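Local coordinates for bifunctional protein PutA (PDB 5UR2) that probably oxidises proline to glutamate in two steps, pairing a flavin-dependent proline dehydrogenase with an NAD-dependent L-glutamate gamma-semialdehyde dehydrogenase in one chain, at residues V500-E505 / M539-T544. Numbering follows the deposited sequence.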
loop_
_atom_site.group_PDB
_atom_site.type_symbol
_atom_site.label_atom_id
_atom_site.label_comp_id
_atom_site.label_asym_id
_atom_site.label_seq_id
_atom_site.Cartn_x
_atom_site.Cartn_y
_atom_site.Cartn_z
ATOM N N VAL B 500 -31.512 -19.286 1.581
ATOM C CA VAL B 500 -31.196 -19.023 2.985
ATOM C C VAL B 500 -31.090 -17.523 3.208
ATOM O O VAL B 500 -30.135 -16.892 2.748
ATOM C CB VAL B 500 -29.908 -19.715 3.438
ATOM C CG1 VAL B 500 -29.728 -19.477 4.922
ATOM C CG2 VAL B 500 -29.985 -21.198 3.141
ATOM N N ILE B 501 -32.034 -16.966 3.961
ATOM C CA ILE B 501 -32.053 -15.544 4.288
ATOM C C ILE B 501 -32.169 -15.391 5.800
ATOM O O ILE B 501 -33.065 -15.978 6.417
ATOM C CB ILE B 501 -33.217 -14.825 3.573
ATOM C CG1 ILE B 501 -33.074 -14.971 2.058
ATOM C CG2 ILE B 501 -33.302 -13.364 3.989
ATOM C CD1 ILE B 501 -34.257 -14.397 1.273
ATOM N N ASN B 502 -31.300 -14.565 6.387
ATOM C CA ASN B 502 -31.256 -14.408 7.844
ATOM C C ASN B 502 -31.096 -15.766 8.526
ATOM O O ASN B 502 -31.735 -16.049 9.535
ATOM C CB ASN B 502 -32.505 -13.688 8.379
ATOM C CG ASN B 502 -32.309 -12.189 8.538
ATOM O OD1 ASN B 502 -31.193 -11.702 8.729
ATOM N ND2 ASN B 502 -33.399 -11.453 8.482
ATOM N N ASN B 503 -30.264 -16.625 7.945
ATOM C CA ASN B 503 -29.970 -17.968 8.452
ATOM C C ASN B 503 -31.212 -18.855 8.554
ATOM O O ASN B 503 -31.205 -19.849 9.293
ATOM C CB ASN B 503 -29.237 -17.924 9.806
ATOM C CG ASN B 503 -27.780 -17.464 9.671
ATOM O OD1 ASN B 503 -27.249 -17.408 8.561
ATOM N ND2 ASN B 503 -27.124 -17.154 10.803
ATOM N N LYS B 504 -32.278 -18.536 7.821
ATOM C CA LYS B 504 -33.477 -19.368 7.760
ATOM C C LYS B 504 -33.677 -19.884 6.337
ATOM O O LYS B 504 -33.558 -19.125 5.369
ATOM C CB LYS B 504 -34.712 -18.601 8.243
ATOM C CG LYS B 504 -34.651 -18.233 9.726
ATOM C CD LYS B 504 -35.666 -17.161 10.074
ATOM N N GLU B 505 -33.979 -21.172 6.214
ATOM C CA GLU B 505 -34.148 -21.797 4.911
ATOM C C GLU B 505 -35.545 -21.515 4.359
ATOM O O GLU B 505 -36.538 -21.544 5.090
ATOM C CB GLU B 505 -33.881 -23.305 5.019
ATOM C CG GLU B 505 -32.407 -23.621 5.359
ATOM C CD GLU B 505 -32.045 -25.129 5.423
ATOM O OE1 GLU B 505 -32.674 -25.979 4.743
ATOM O OE2 GLU B 505 -31.079 -25.464 6.146
ATOM N N MET B 539 -32.213 -8.488 0.268
ATOM C CA MET B 539 -31.666 -7.135 0.347
ATOM C C MET B 539 -31.963 -6.489 1.695
ATOM O O MET B 539 -31.094 -5.823 2.274
ATOM C CB MET B 539 -32.217 -6.277 -0.791
ATOM C CG MET B 539 -31.725 -6.695 -2.159
ATOM S SD MET B 539 -29.929 -6.605 -2.298
ATOM C CE MET B 539 -29.650 -4.886 -1.868
ATOM N N GLN B 540 -33.197 -6.647 2.194
ATOM C CA GLN B 540 -33.568 -6.060 3.480
ATOM C C GLN B 540 -32.785 -6.688 4.621
ATOM O O GLN B 540 -32.308 -5.972 5.510
ATOM C CB GLN B 540 -35.079 -6.200 3.733
ATOM C CG GLN B 540 -35.992 -5.223 2.944
ATOM C CD GLN B 540 -35.738 -3.752 3.277
ATOM O OE1 GLN B 540 -35.267 -3.417 4.364
ATOM N NE2 GLN B 540 -36.049 -2.867 2.329
ATOM N N ALA B 541 -32.646 -8.024 4.619
ATOM C CA ALA B 541 -31.886 -8.701 5.675
ATOM C C ALA B 541 -30.421 -8.248 5.697
ATOM O O ALA B 541 -29.847 -8.028 6.773
ATOM C CB ALA B 541 -31.974 -10.219 5.500
ATOM N N ALA B 542 -29.817 -8.070 4.517
ATOM C CA ALA B 542 -28.428 -7.621 4.434
ATOM C C ALA B 542 -28.271 -6.183 4.920
ATOM O O ALA B 542 -27.310 -5.861 5.632
ATOM C CB ALA B 542 -27.936 -7.726 2.990
ATOM N N GLN B 543 -29.205 -5.310 4.546
ATOM C CA GLN B 543 -29.134 -3.916 4.967
ATOM C C GLN B 543 -29.315 -3.789 6.476
ATOM O O GLN B 543 -28.556 -3.074 7.138
ATOM C CB GLN B 543 -30.173 -3.094 4.199
ATOM C CG GLN B 543 -30.152 -1.604 4.507
ATOM C CD GLN B 543 -28.850 -0.924 4.078
ATOM O OE1 GLN B 543 -28.166 -1.371 3.154
ATOM N NE2 GLN B 543 -28.499 0.156 4.765
ATOM N N THR B 544 -30.279 -4.511 7.047
ATOM C CA THR B 544 -30.449 -4.486 8.498
ATOM C C THR B 544 -29.188 -4.987 9.187
ATOM O O THR B 544 -28.695 -4.373 10.143
ATOM C CB THR B 544 -31.651 -5.342 8.906
ATOM O OG1 THR B 544 -32.843 -4.733 8.433
ATOM C CG2 THR B 544 -31.747 -5.490 10.427
HETATM O O HOH W 1 -30.710 -8.989 9.216
#
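Asn502 lays the flat of its side-chain amide over the methyl of Ala541. Its CB stays back from the helix, 4.5 Å from Ala541 CB, and the atoms beyond it make the contact. With chi1 swung to -95°, CG arrives 3.6 Å from that methyl. The branches diverge there: ND2 lies 3.5 Å from Ala541 CB and OD1 nearly as close, so the methyl sits beneath the amide face and uses none of its hydrogen-bonding directions. The polar link is made by a water, which donates to Asn502 OD1 and to Ala541 O at 2.8 Å each and thereby ties the loop to the helix backbone. Asn502 and Asn503 are the two central residues of a type I' turn, closing the hairpin of strands 495-501 and 504-506. Both have positive phi, a left-handed conformation that asparagine tolerates better than most residues with a side chain. Backbone hydrogen bonds, Ile501 N to Lys504 O and Lys504 N to Ile501 O, close this turn, while Asn692 OD1 accepts from Asn502 N. In the aldehyde dehydrogenase fold the hairpin lies beside strand 691-693, where Val500 pairs with Phe693, and helix 671-684, probably part of the NAD-binding domain. Ile501 adds the contact between two apolar side chains: CG2, anti to the backbone N, reaches to 3.7 Å from Ala541 CB. A beta-branched residue suits the strand end, since this short branch meets the helix while CG1 takes another direction. Alanine's single methyl lets helix 532-549 come close, with Asn502 CA and Ala541 CA 6.1 Å apart.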